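ScaE cell-surface anchored scaffoldin protein (Ruminococcus flavefaciens, PDB 2ZF9) probably binds dockerin modules through its type III cohesin module, the part present here, and so attaches cellulosomal proteins to the bacterial cell surface. Local coordinates at residues S27-P32 with G168-A173; I36-L41 with Q182-V187; A44-A49 with A135-G140; A88-A93 with V125-V130. All coordinates share one frame; numbering follows the deposited sequence.

Contact 1: S27-P32 with G168-A173; sequences SSPVKP and GLLMQA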
loop_
_atom_site.group_PDB
_atom_site.type_symbol
_atom_site.label_atom_id
_atom_site.label_comp_id
_atom_site.label_asym_id
_atom_site.label_seq_id
_atom_site.Cartn_x
_atom_site.Cartn_y
_atom_site.Cartn_z
ATOM N N SER A 27 -20.397 8.492 -5.166
ATOM C CA SER A 27 -21.366 8.561 -4.068
ATOM C C SER A 27 -20.928 7.738 -2.835
ATOM O O SER A 27 -21.652 7.684 -1.835
ATOM C CB SER A 27 -22.763 8.070 -4.508
ATOM O OG SER A 27 -22.795 6.629 -4.645
ATOM N N SER A 28 -19.775 7.074 -2.903
ATOM C CA SER A 28 -19.361 6.215 -1.779
ATOM C C SER A 28 -19.389 6.970 -0.461
ATOM O O SER A 28 -18.707 7.969 -0.334
ATOM C CB SER A 28 -17.963 5.624 -2.006
ATOM O OG SER A 28 -17.640 4.769 -0.915
ATOM N N PRO A 29 -20.177 6.512 0.532
ATOM C CA PRO A 29 -20.136 7.225 1.816
ATOM C C PRO A 29 -18.721 7.189 2.443
ATOM O O PRO A 29 -18.279 8.182 3.029
ATOM C CB PRO A 29 -21.146 6.470 2.693
ATOM C CG PRO A 29 -21.984 5.696 1.761
ATOM C CD PRO A 29 -21.176 5.425 0.521
ATOM N N VAL A 30 -18.003 6.073 2.284
ATOM C CA VAL A 30 -16.650 5.960 2.858
ATOM C C VAL A 30 -15.657 6.026 1.686
ATOM O O VAL A 30 -15.806 5.294 0.691
ATOM C CB VAL A 30 -16.439 4.662 3.656
ATOM C CG1 VAL A 30 -15.031 4.635 4.292
ATOM C CG2 VAL A 30 -17.497 4.501 4.732
ATOM N N LYS A 31 -14.718 6.959 1.769
ATOM C CA LYS A 31 -13.755 7.169 0.676
ATOM C C LYS A 31 -12.344 7.079 1.252
ATOM O O LYS A 31 -11.747 8.112 1.645
ATOM C CB LYS A 31 -13.968 8.545 -0.006
ATOM C CG LYS A 31 -15.244 8.625 -0.908
ATOM C CD LYS A 31 -15.305 9.991 -1.616
ATOM C CE LYS A 31 -16.490 10.053 -2.594
ATOM N NZ LYS A 31 -17.771 10.120 -1.814
ATOM N N PRO A 32 -11.819 5.844 1.362
ATOM C CA PRO A 32 -10.454 5.680 1.869
ATOM C C PRO A 32 -9.353 6.233 0.972
ATOM O O PRO A 32 -9.491 6.297 -0.251
ATOM C CB PRO A 32 -10.300 4.159 2.019
ATOM C CG PRO A 32 -11.752 3.583 1.986
ATOM C CD PRO A 32 -12.474 4.559 1.047
ATOM N N GLY A 168 -19.545 -1.519 1.665
ATOM C CA GLY A 168 -18.238 -2.161 1.563
ATOM C C GLY A 168 -17.800 -2.174 0.108
ATOM O O GLY A 168 -16.649 -1.887 -0.202
ATOM N N LEU A 169 -18.711 -2.496 -0.798
ATOM C CA LEU A 169 -18.341 -2.541 -2.247
ATOM C C LEU A 169 -17.963 -1.187 -2.816
ATOM O O LEU A 169 -17.081 -1.096 -3.690
ATOM C CB LEU A 169 -19.448 -3.106 -3.112
ATOM C CG LEU A 169 -19.772 -4.573 -2.916
ATOM C CD1 LEU A 169 -20.546 -5.067 -4.125
ATOM C CD2 LEU A 169 -18.532 -5.405 -2.724
ATOM N N LEU A 170 -18.693 -0.157 -2.370
ATOM C CA LEU A 170 -18.468 1.206 -2.827
ATOM C C LEU A 170 -17.129 1.727 -2.323
ATOM O O LEU A 170 -16.420 2.404 -3.054
ATOM C CB LEU A 170 -19.575 2.151 -2.308
ATOM C CG LEU A 170 -20.883 2.146 -3.112
ATOM C CD1 LEU A 170 -22.001 2.907 -2.357
ATOM C CD2 LEU A 170 -20.704 2.742 -4.523
HETATM N N MSE A 171 -16.823 1.483 -1.040
HETATM C CA MSE A 171 -15.564 1.972 -0.488
HETATM C C MSE A 171 -14.401 1.243 -1.183
HETATM O O MSE A 171 -13.354 1.833 -1.404
HETATM C CB MSE A 171 -15.532 1.792 1.043
HETATM C CG MSE A 171 -15.212 0.405 1.504
HETATM SE SE MSE A 171 -14.889 0.296 3.485
HETATM C CE MSE A 171 -14.141 1.729 3.871
ATOM N N GLN A 172 -14.577 -0.041 -1.510
ATOM C CA GLN A 172 -13.515 -0.757 -2.248
ATOM C C GLN A 172 -13.317 -0.168 -3.654
ATOM O O GLN A 172 -12.188 0.029 -4.100
ATOM C CB GLN A 172 -13.867 -2.235 -2.400
ATOM C CG GLN A 172 -12.749 -3.078 -3.008
ATOM C CD GLN A 172 -13.008 -4.544 -2.758
ATOM O OE1 GLN A 172 -12.789 -5.038 -1.661
ATOM N NE2 GLN A 172 -13.522 -5.228 -3.765
ATOM N N ALA A 173 -14.419 0.048 -4.372
ATOM C CA ALA A 173 -14.352 0.635 -5.698
ATOM C C ALA A 173 -13.693 2.011 -5.609
ATOM O O ALA A 173 -12.834 2.332 -6.433
ATOM C CB ALA A 173 -15.759 0.741 -6.314
#
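The backbones of Ser28 and Val30 run alongside the helical turn that carries Leu170 and Met171, with CA of Ser28 and CA of Leu170 5.2 Å apart, so that an irregular segment is laid against one side of a helix. Side chains, rather than backbone bonds, join the two. Ser28 brings its hydroxyl up to the helix: OG lies 3.5 Å from CB of Leu170, but its angle to the backbone N of Met171 is too poor for a bond. That oxygen appears instead to donate to the backbone O of Val30 within its own segment, though the modelled 2.5 Å is too short to trust in detail. Further along the leucine, CD1 meets CD of Pro29 at 3.9 Å, the two side chains crossing at about a right angle. Val30 and Met171, a selenomethionine, lie side by side and point the same way. With chi3 at -35°, the end of the selenomethionine bends and brings CE toward CG of Pro32, 3.6 Å away as modelled, although the exact position of CE is doubtful. CA of Met171 adds a CH...O contact to the backbone O of Val30. The loop comes after strand 14-15 and leads into strand 33-41; Pro32 and Met171 both touch Phe159 of strand 158-160, while Pro32 also meets Trp174 and Thr175 farther along helix 166-178.

Contact 2: I36-L41 with Q182-V187; sequences ITKKTL and QGYIQV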
loop_
_atom_site.group_PDB
_atom_site.type_symbol
_atom_site.label_atom_id
_atom_site.label_comp_id
_atom_site.label_asym_id
_atom_site.label_seq_id
_atom_site.Cartn_x
_atom_site.Cartn_y
_atom_site.Cartn_z
ATOM N N ILE A 36 1.450 5.635 0.140
ATOM C CA ILE A 36 2.794 5.104 0.440
ATOM C C ILE A 36 3.737 6.285 0.566
ATOM O O ILE A 36 3.593 7.287 -0.151
ATOM C CB ILE A 36 3.257 4.142 -0.640
ATOM C CG1 ILE A 36 2.370 2.872 -0.612
ATOM C CG2 ILE A 36 4.787 3.824 -0.521
ATOM C CD1 ILE A 36 2.638 1.924 -1.798
ATOM N N THR A 37 4.683 6.147 1.493
ATOM C CA THR A 37 5.720 7.142 1.769
ATOM C C THR A 37 6.328 7.724 0.489
ATOM O O THR A 37 6.683 6.997 -0.431
ATOM C CB THR A 37 6.859 6.505 2.632
ATOM O OG1 THR A 37 6.284 5.814 3.765
ATOM C CG2 THR A 37 7.838 7.586 3.119
ATOM N N LYS A 38 6.465 9.045 0.473
ATOM C CA LYS A 38 7.236 9.742 -0.571
ATOM C C LYS A 38 8.519 10.207 0.063
ATOM O O LYS A 38 8.535 11.210 0.787
ATOM C CB LYS A 38 6.433 10.924 -1.122
ATOM C CG LYS A 38 5.225 10.472 -1.905
ATOM C CD LYS A 38 4.317 11.638 -2.205
ATOM C CE LYS A 38 3.126 11.175 -3.016
ATOM N NZ LYS A 38 2.304 12.321 -3.516
ATOM N N LYS A 39 9.590 9.445 -0.172
ATOM C CA LYS A 39 10.824 9.651 0.554
ATOM C C LYS A 39 11.861 10.310 -0.345
ATOM O O LYS A 39 12.120 9.823 -1.451
ATOM C CB LYS A 39 11.359 8.309 1.082
ATOM C CG LYS A 39 12.625 8.405 1.931
ATOM C CD LYS A 39 12.352 9.081 3.288
ATOM C CE LYS A 39 12.066 8.089 4.387
ATOM N NZ LYS A 39 12.747 8.573 5.630
ATOM N N THR A 40 12.480 11.386 0.151
ATOM C CA THR A 40 13.624 11.988 -0.554
ATOM C C THR A 40 14.901 11.804 0.254
ATOM O O THR A 40 14.937 12.079 1.447
ATOM C CB THR A 40 13.394 13.476 -0.899
ATOM O OG1 THR A 40 12.166 13.619 -1.622
ATOM C CG2 THR A 40 14.551 14.039 -1.768
ATOM N N LEU A 41 15.927 11.279 -0.398
ATOM C CA LEU A 41 17.201 11.029 0.236
ATOM C C LEU A 41 18.244 12.011 -0.326
ATOM O O LEU A 41 18.132 12.449 -1.455
ATOM C CB LEU A 41 17.643 9.597 -0.034
ATOM C CG LEU A 41 16.770 8.451 0.492
ATOM C CD1 LEU A 41 17.394 7.162 0.065
ATOM C CD2 LEU A 41 16.615 8.512 2.039
ATOM N N GLN A 182 0.320 7.000 -4.694
ATOM C CA GLN A 182 1.511 6.172 -4.848
ATOM C C GLN A 182 2.720 6.872 -4.198
ATOM O O GLN A 182 2.722 8.109 -4.001
ATOM C CB GLN A 182 1.800 5.893 -6.346
ATOM C CG GLN A 182 0.663 5.228 -7.153
ATOM C CD GLN A 182 0.320 3.806 -6.684
ATOM O OE1 GLN A 182 0.545 3.452 -5.529
ATOM N NE2 GLN A 182 -0.228 2.985 -7.585
ATOM N N GLY A 183 3.739 6.085 -3.863
ATOM C CA GLY A 183 4.928 6.641 -3.256
ATOM C C GLY A 183 6.185 6.353 -4.044
ATOM O O GLY A 183 6.139 5.894 -5.209
ATOM N N TYR A 184 7.323 6.649 -3.424
ATOM C CA TYR A 184 8.614 6.473 -4.074
ATOM C C TYR A 184 9.748 6.710 -3.103
ATOM O O TYR A 184 9.550 7.261 -2.000
ATOM C CB TYR A 184 8.775 7.448 -5.266
ATOM C CG TYR A 184 8.469 8.882 -4.944
ATOM C CD1 TYR A 184 7.289 9.482 -5.409
ATOM C CD2 TYR A 184 9.337 9.646 -4.152
ATOM C CE1 TYR A 184 6.997 10.817 -5.108
ATOM C CE2 TYR A 184 9.044 10.995 -3.832
ATOM C CZ TYR A 184 7.891 11.561 -4.330
ATOM O OH TYR A 184 7.601 12.865 -4.010
ATOM N N ILE A 185 10.937 6.292 -3.530
ATOM C CA ILE A 185 12.175 6.776 -2.954
ATOM C C ILE A 185 12.874 7.554 -4.073
ATOM O O ILE A 185 13.075 7.021 -5.167
ATOM C CB ILE A 185 13.084 5.619 -2.474
ATOM C CG1 ILE A 185 12.354 4.760 -1.430
ATOM C CG2 ILE A 185 14.451 6.199 -1.939
ATOM C CD1 ILE A 185 13.052 3.391 -1.149
ATOM N N GLN A 186 13.236 8.797 -3.810
ATOM C CA GLN A 186 13.991 9.542 -4.826
ATOM C C GLN A 186 15.230 10.163 -4.208
ATOM O O GLN A 186 15.284 10.386 -2.987
ATOM C CB GLN A 186 13.127 10.614 -5.484
ATOM C CG GLN A 186 12.723 11.727 -4.543
ATOM C CD GLN A 186 11.895 12.762 -5.269
ATOM O OE1 GLN A 186 11.668 12.641 -6.476
ATOM N NE2 GLN A 186 11.423 13.769 -4.543
ATOM N N VAL A 187 16.234 10.392 -5.047
ATOM C CA VAL A 187 17.496 10.987 -4.587
ATOM C C VAL A 187 17.416 12.473 -4.923
ATOM O O VAL A 187 17.152 12.840 -6.065
ATOM C CB VAL A 187 18.707 10.352 -5.297
ATOM C CG1 VAL A 187 20.017 10.866 -4.682
ATOM C CG2 VAL A 187 18.647 8.826 -5.229
HETATM O O HOH W 1 2.005 9.030 -0.968
HETATM O O HOH W 2 1.864 10.181 -5.775
#
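Lys38 lays its aliphatic chain over one face of the Tyr184 ring, on the side of the paired strands that also carries Thr40 and Gln186. CB of Lys38 lies 4.0 Å from the ring centroid, a CH-pi contact. The phenol reaches the neighbouring strand because chi1 (50°) sets CG between the backbone N and carbonyl carbon. With the ring cut back to an alanine, the methylenes of Lys38 would probably lose their aromatic support and Lys142 its cation-pi partner. Beside this pair, NE2 of Gln186 donates to OG1 of Thr40 at 3.0 Å and 170°, with the hydroxyl oxygen in the amide plane. The other side is packed more tightly: CD1 of Leu41 meets CG2 of Ile185 at 3.7 Å, and both side chains are buried. The looser end lies at Gln182, whose backbone O receives a water that is also weakly held by NZ of Lys38; the lysine's ion pair with Glu181 is likewise long and weak. Between the two sides the ladder is regular, N of Lys39 bonding to O of Tyr184 and N of Gln186 to O of Lys39, both at 2.8 Å. Such side-by-side pairing of the first and last long strands, here parallel, is characteristic of the cohesin jelly-roll sandwich.

Contact 3: A44-A49 with A135-G140; sequences AEAPNA and ADAQPG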
loop_
_atom_site.group_PDB
_atom_site.type_symbol
_atom_site.label_atom_id
_atom_site.label_comp_id
_atom_site.label_asym_id
_atom_site.label_seq_id
_atom_site.Cartn_x
_atom_site.Cartn_y
_atom_site.Cartn_z
ATOM N N ALA A 44 24.164 11.846 -0.842
ATOM C CA ALA A 44 25.214 11.299 0.008
ATOM C C ALA A 44 24.752 10.016 0.681
ATOM O O ALA A 44 25.495 9.034 0.728
ATOM C CB ALA A 44 25.639 12.330 1.068
ATOM N N GLU A 45 23.521 10.012 1.195
ATOM C CA GLU A 45 23.060 8.863 1.969
ATOM C C GLU A 45 22.413 7.780 1.102
ATOM O O GLU A 45 22.247 6.652 1.574
ATOM C CB GLU A 45 22.077 9.294 3.064
ATOM C CG GLU A 45 20.744 9.762 2.472
ATOM C CD GLU A 45 19.780 10.280 3.506
ATOM O OE1 GLU A 45 19.729 9.699 4.609
ATOM O OE2 GLU A 45 19.069 11.260 3.207
ATOM N N ALA A 46 22.054 8.114 -0.144
ATOM C CA ALA A 46 21.181 7.214 -0.951
ATOM C C ALA A 46 21.745 5.841 -1.264
ATOM O O ALA A 46 21.043 4.838 -1.059
ATOM C CB ALA A 46 20.669 7.911 -2.234
ATOM N N PRO A 47 23.000 5.762 -1.784
ATOM C CA PRO A 47 23.491 4.454 -2.211
ATOM C C PRO A 47 23.450 3.433 -1.083
ATOM O O PRO A 47 23.953 3.711 0.009
ATOM C CB PRO A 47 24.947 4.754 -2.664
ATOM C CG PRO A 47 24.868 6.196 -3.137
ATOM C CD PRO A 47 23.991 6.822 -2.067
ATOM N N ASN A 48 22.823 2.282 -1.344
ATOM C CA ASN A 48 22.625 1.199 -0.343
ATOM C C ASN A 48 21.761 1.530 0.868
ATOM O O ASN A 48 21.712 0.737 1.806
ATOM C CB ASN A 48 23.957 0.611 0.154
ATOM C CG ASN A 48 24.840 0.180 -0.964
ATOM O OD1 ASN A 48 24.461 -0.642 -1.792
ATOM N ND2 ASN A 48 26.044 0.736 -1.000
ATOM N N ALA A 49 21.094 2.683 0.861
ATOM C CA ALA A 49 20.237 3.067 1.969
ATOM C C ALA A 49 19.104 2.055 2.178
ATOM O O ALA A 49 18.497 1.578 1.222
ATOM C CB ALA A 49 19.684 4.446 1.763
ATOM N N ALA A 135 23.359 0.423 -5.113
ATOM C CA ALA A 135 24.650 1.058 -4.867
ATOM C C ALA A 135 24.937 2.163 -5.911
ATOM O O ALA A 135 25.702 3.089 -5.654
ATOM C CB ALA A 135 25.776 -0.005 -4.824
ATOM N N ASP A 136 24.257 2.118 -7.051
ATOM C CA ASP A 136 24.532 3.082 -8.116
ATOM C C ASP A 136 23.617 4.299 -8.126
ATOM O O ASP A 136 23.665 5.083 -9.067
ATOM C CB ASP A 136 24.526 2.375 -9.495
ATOM C CG ASP A 136 23.162 1.802 -9.868
ATOM O OD1 ASP A 136 22.313 1.627 -8.967
ATOM O OD2 ASP A 136 22.943 1.516 -11.070
ATOM N N ALA A 137 22.785 4.462 -7.094
ATOM C CA ALA A 137 21.840 5.570 -7.052
ATOM C C ALA A 137 22.539 6.915 -7.246
ATOM O O ALA A 137 23.594 7.166 -6.629
ATOM C CB ALA A 137 21.063 5.568 -5.725
ATOM N N GLN A 138 21.911 7.769 -8.054
ATOM C CA GLN A 138 22.423 9.101 -8.426
ATOM C C GLN A 138 21.391 10.189 -8.158
ATOM O O GLN A 138 20.186 9.914 -8.259
ATOM C CB GLN A 138 22.746 9.145 -9.939
ATOM C CG GLN A 138 23.871 8.244 -10.407
ATOM C CD GLN A 138 25.181 8.604 -9.750
ATOM O OE1 GLN A 138 25.523 9.791 -9.617
ATOM N NE2 GLN A 138 25.920 7.584 -9.306
ATOM N N PRO A 139 21.844 11.450 -7.930
ATOM C CA PRO A 139 20.923 12.582 -7.775
ATOM C C PRO A 139 19.918 12.544 -8.902
ATOM O O PRO A 139 20.292 12.258 -10.044
ATOM C CB PRO A 139 21.825 13.823 -7.969
ATOM C CG PRO A 139 23.204 13.367 -7.585
ATOM C CD PRO A 139 23.266 11.869 -7.886
ATOM N N GLY A 140 18.654 12.803 -8.581
ATOM C CA GLY A 140 17.582 12.736 -9.563
ATOM C C GLY A 140 16.893 11.376 -9.711
ATOM O O GLY A 140 15.764 11.315 -10.219
#
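Pro47 and Ala135 bring two loops together, the proline's CB lying 3.5 Å from the backbone O of Ala135. The next atom of the same ring, CG, faces the backbone O of Ala137 at 3.8 Å, so the ring edge CB-CG lies in van der Waals contact with the carbonyl oxygens of Ala135 and Ala137, two residues apart in the opposing loop. Beside it, Asn48 sets its amide against the methyl of Ala135: OD1 comes within 3.4 Å of CB, while ND2 stays at 3.9 Å. The amide thus meets an apolar group by its oxygen side, as a packing contact. Chi1 of Asn48 (-53°) places CG opposite the carbonyl carbon, and this turns the amide across to the alanine. Deeper in, the methyls of Ala46 and Ala137 face each other, CB to CB at 4.2 Å, both on buried residues. What presents Pro47 and Asn48 together is a type II beta turn from Ala46 to Ala49, closed by the bond from N of Ala49 to O of Ala46 at 2.9 Å; Asn48 takes the left-handed backbone conformation usual at the third position of such a turn. Farther out, the backbone O of Asn48 accepts a bond from NE2 of Gln132. The contact joins the loop between strands 33-41 and 50-58 to the one between 124-132 and 142-149, and Ala46 and Ala137 both rest on Val187 of strand 180-187.

Contact 4: A88-A93 with V125-V130; sequences ATAGRA and VLWSFV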
loop_
_atom_site.group_PDB
_atom_site.type_symbol
_atom_site.label_atom_id
_atom_site.label_comp_id
_atom_site.label_asym_id
_atom_site.label_seq_id
_atom_site.Cartn_x
_atom_site.Cartn_y
_atom_site.Cartn_z
ATOM N N ALA A 88 7.063 -7.490 6.188
ATOM C CA ALA A 88 6.500 -6.216 6.625
ATOM C C ALA A 88 5.936 -6.448 8.022
ATOM O O ALA A 88 5.719 -7.593 8.406
ATOM C CB ALA A 88 5.400 -5.773 5.683
ATOM N N THR A 89 5.714 -5.359 8.753
ATOM C CA THR A 89 5.168 -5.386 10.110
ATOM C C THR A 89 3.913 -4.512 10.183
ATOM O O THR A 89 3.935 -3.336 9.763
ATOM C CB THR A 89 6.233 -4.796 11.033
ATOM O OG1 THR A 89 7.320 -5.721 11.087
ATOM C CG2 THR A 89 5.669 -4.571 12.471
ATOM N N ALA A 90 2.819 -5.061 10.726
ATOM C CA ALA A 90 1.584 -4.277 10.847
ATOM C C ALA A 90 1.763 -3.074 11.770
ATOM O O ALA A 90 2.439 -3.159 12.802
ATOM C CB ALA A 90 0.420 -5.178 11.353
ATOM N N GLY A 91 1.156 -1.947 11.403
ATOM C CA GLY A 91 1.262 -0.728 12.216
ATOM C C GLY A 91 -0.003 -0.468 13.020
ATOM O O GLY A 91 -0.925 -1.325 13.105
ATOM N N ARG A 92 -0.076 0.730 13.576
ATOM C CA ARG A 92 -1.203 1.139 14.429
ATOM C C ARG A 92 -2.563 1.083 13.777
ATOM O O ARG A 92 -3.532 0.814 14.461
ATOM C CB ARG A 92 -0.994 2.551 14.993
ATOM C CG ARG A 92 -0.020 2.564 16.150
ATOM C CD ARG A 92 -0.347 3.687 17.132
ATOM N NE ARG A 92 -1.012 3.137 18.308
ATOM C CZ ARG A 92 -2.194 3.523 18.768
ATOM N NH1 ARG A 92 -2.873 4.508 18.194
ATOM N NH2 ARG A 92 -2.680 2.928 19.834
ATOM N N ALA A 93 -2.662 1.359 12.475
ATOM C CA ALA A 93 -3.960 1.240 11.801
ATOM C C ALA A 93 -4.562 -0.172 11.914
ATOM O O ALA A 93 -5.774 -0.330 11.872
ATOM C CB ALA A 93 -3.841 1.648 10.323
ATOM N N VAL A 125 -0.762 4.104 10.065
ATOM C CA VAL A 125 0.119 3.169 9.336
ATOM C C VAL A 125 -0.433 1.726 9.401
ATOM O O VAL A 125 -0.577 1.140 10.490
ATOM C CB VAL A 125 1.565 3.165 9.915
ATOM C CG1 VAL A 125 2.432 2.084 9.236
ATOM C CG2 VAL A 125 2.224 4.514 9.706
ATOM N N LEU A 126 -0.721 1.151 8.233
ATOM C CA LEU A 126 -1.189 -0.215 8.165
ATOM C C LEU A 126 -0.002 -1.190 8.138
ATOM O O LEU A 126 0.019 -2.204 8.889
ATOM C CB LEU A 126 -2.115 -0.385 6.942
ATOM C CG LEU A 126 -3.017 -1.615 6.865
ATOM C CD1 LEU A 126 -4.129 -1.500 7.873
ATOM C CD2 LEU A 126 -3.586 -1.830 5.416
ATOM N N TRP A 127 0.985 -0.906 7.270
ATOM C CA TRP A 127 2.152 -1.781 7.161
ATOM C C TRP A 127 3.397 -0.947 7.040
ATOM O O TRP A 127 3.386 0.119 6.403
ATOM C CB TRP A 127 2.058 -2.692 5.941
ATOM C CG TRP A 127 1.003 -3.677 6.042
ATOM C CD1 TRP A 127 -0.256 -3.616 5.462
ATOM C CD2 TRP A 127 1.073 -4.927 6.734
ATOM N NE1 TRP A 127 -0.969 -4.737 5.803
ATOM C CE2 TRP A 127 -0.177 -5.560 6.572
ATOM C CE3 TRP A 127 2.076 -5.571 7.489
ATOM C CZ2 TRP A 127 -0.461 -6.828 7.124
ATOM C CZ3 TRP A 127 1.793 -6.824 8.038
ATOM C CH2 TRP A 127 0.536 -7.442 7.843
ATOM N N SER A 128 4.462 -1.414 7.687
ATOM C CA SER A 128 5.756 -0.820 7.525
ATOM C C SER A 128 6.708 -1.880 6.919
ATOM O O SER A 128 6.595 -3.063 7.215
ATOM C CB SER A 128 6.212 -0.345 8.923
ATOM O OG SER A 128 7.561 -0.048 8.910
ATOM N N PHE A 129 7.661 -1.462 6.098
ATOM C CA PHE A 129 8.560 -2.399 5.408
ATOM C C PHE A 129 9.809 -1.640 4.959
ATOM O O PHE A 129 9.829 -0.405 4.967
ATOM C CB PHE A 129 7.865 -3.094 4.194
ATOM C CG PHE A 129 7.247 -2.120 3.184
ATOM C CD1 PHE A 129 6.041 -1.477 3.467
ATOM C CD2 PHE A 129 7.897 -1.844 1.960
ATOM C CE1 PHE A 129 5.457 -0.605 2.532
ATOM C CE2 PHE A 129 7.318 -0.968 1.022
ATOM C CZ PHE A 129 6.103 -0.343 1.324
ATOM N N VAL A 130 10.851 -2.376 4.601
ATOM C CA VAL A 130 12.145 -1.750 4.303
ATOM C C VAL A 130 12.560 -2.098 2.872
ATOM O O VAL A 130 12.601 -3.283 2.516
ATOM C CB VAL A 130 13.255 -2.250 5.300
ATOM C CG1 VAL A 130 14.649 -1.723 4.933
ATOM C CG2 VAL A 130 12.911 -1.821 6.738
#
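Ala90 sits over one face of the Trp127 indole, its CB 4.2 Å from the centroid of the six-membered ring and 20° off the ring normal. The ring is drawn across the neighbouring strand, its CE3 lying 3.4 Å from the backbone N of Ala90, so that the aromatic surface covers peptide as well as methyl. Chi1 of -68° makes this possible by setting CG beside the backbone N of Trp127. Ala88 extends the apolar patch, with CB 3.8 Å from CE3 of Trp127 and also against CB of Phe129, whose ring stands edge-to-face with Phe110. A serine in place of Trp127 would probably leave the Ala88 and Ala90 methyls without their aromatic cover and open a gap toward Lys100 and Ala102 of strand 99-106. Strand 89-90 pairs antiparallel with strand 124-132 at the margin of the cohesin sandwich, and on its other side strand 124-132 has a classic beta bulge, where Leu126 and Trp127 both face Leu55 of strand 50-58. Thr89 and Ser128 form a hydrogen-bonded pair, with N of each 2.9 Å from O of the other. Past them the geometry changes: N of Gly91 reaches O of Leu126 at 2.8 Å from well above the carbonyl plane. As the chain turns into its 3-10 segment, N of Ala93 bonds to O of Val125, likewise from above its carbonyl plane.

In the fold
Contacts 1 and 3 lie on opposite sides of the chain's centre, 39 Å apart between centres. Contact 2 adjoins contact 1 in sequence, since strand 33-41 follows directly on the loop of contact 1 and strand 180-187 on its helix, yet the centres of the two are 27 Å apart. At its other end it touches contact 3, where O of Val187 probably accepts a hydrogen bond from N of Gly140 at 2.9 Å and CG2 of Val187 packs on CB of Ala46. Contact 4 is nested within the loops closed by the other three; its nearest atoms are about 5 Å from contact 2, without touching. No ligand or dockerin marks a binding site here.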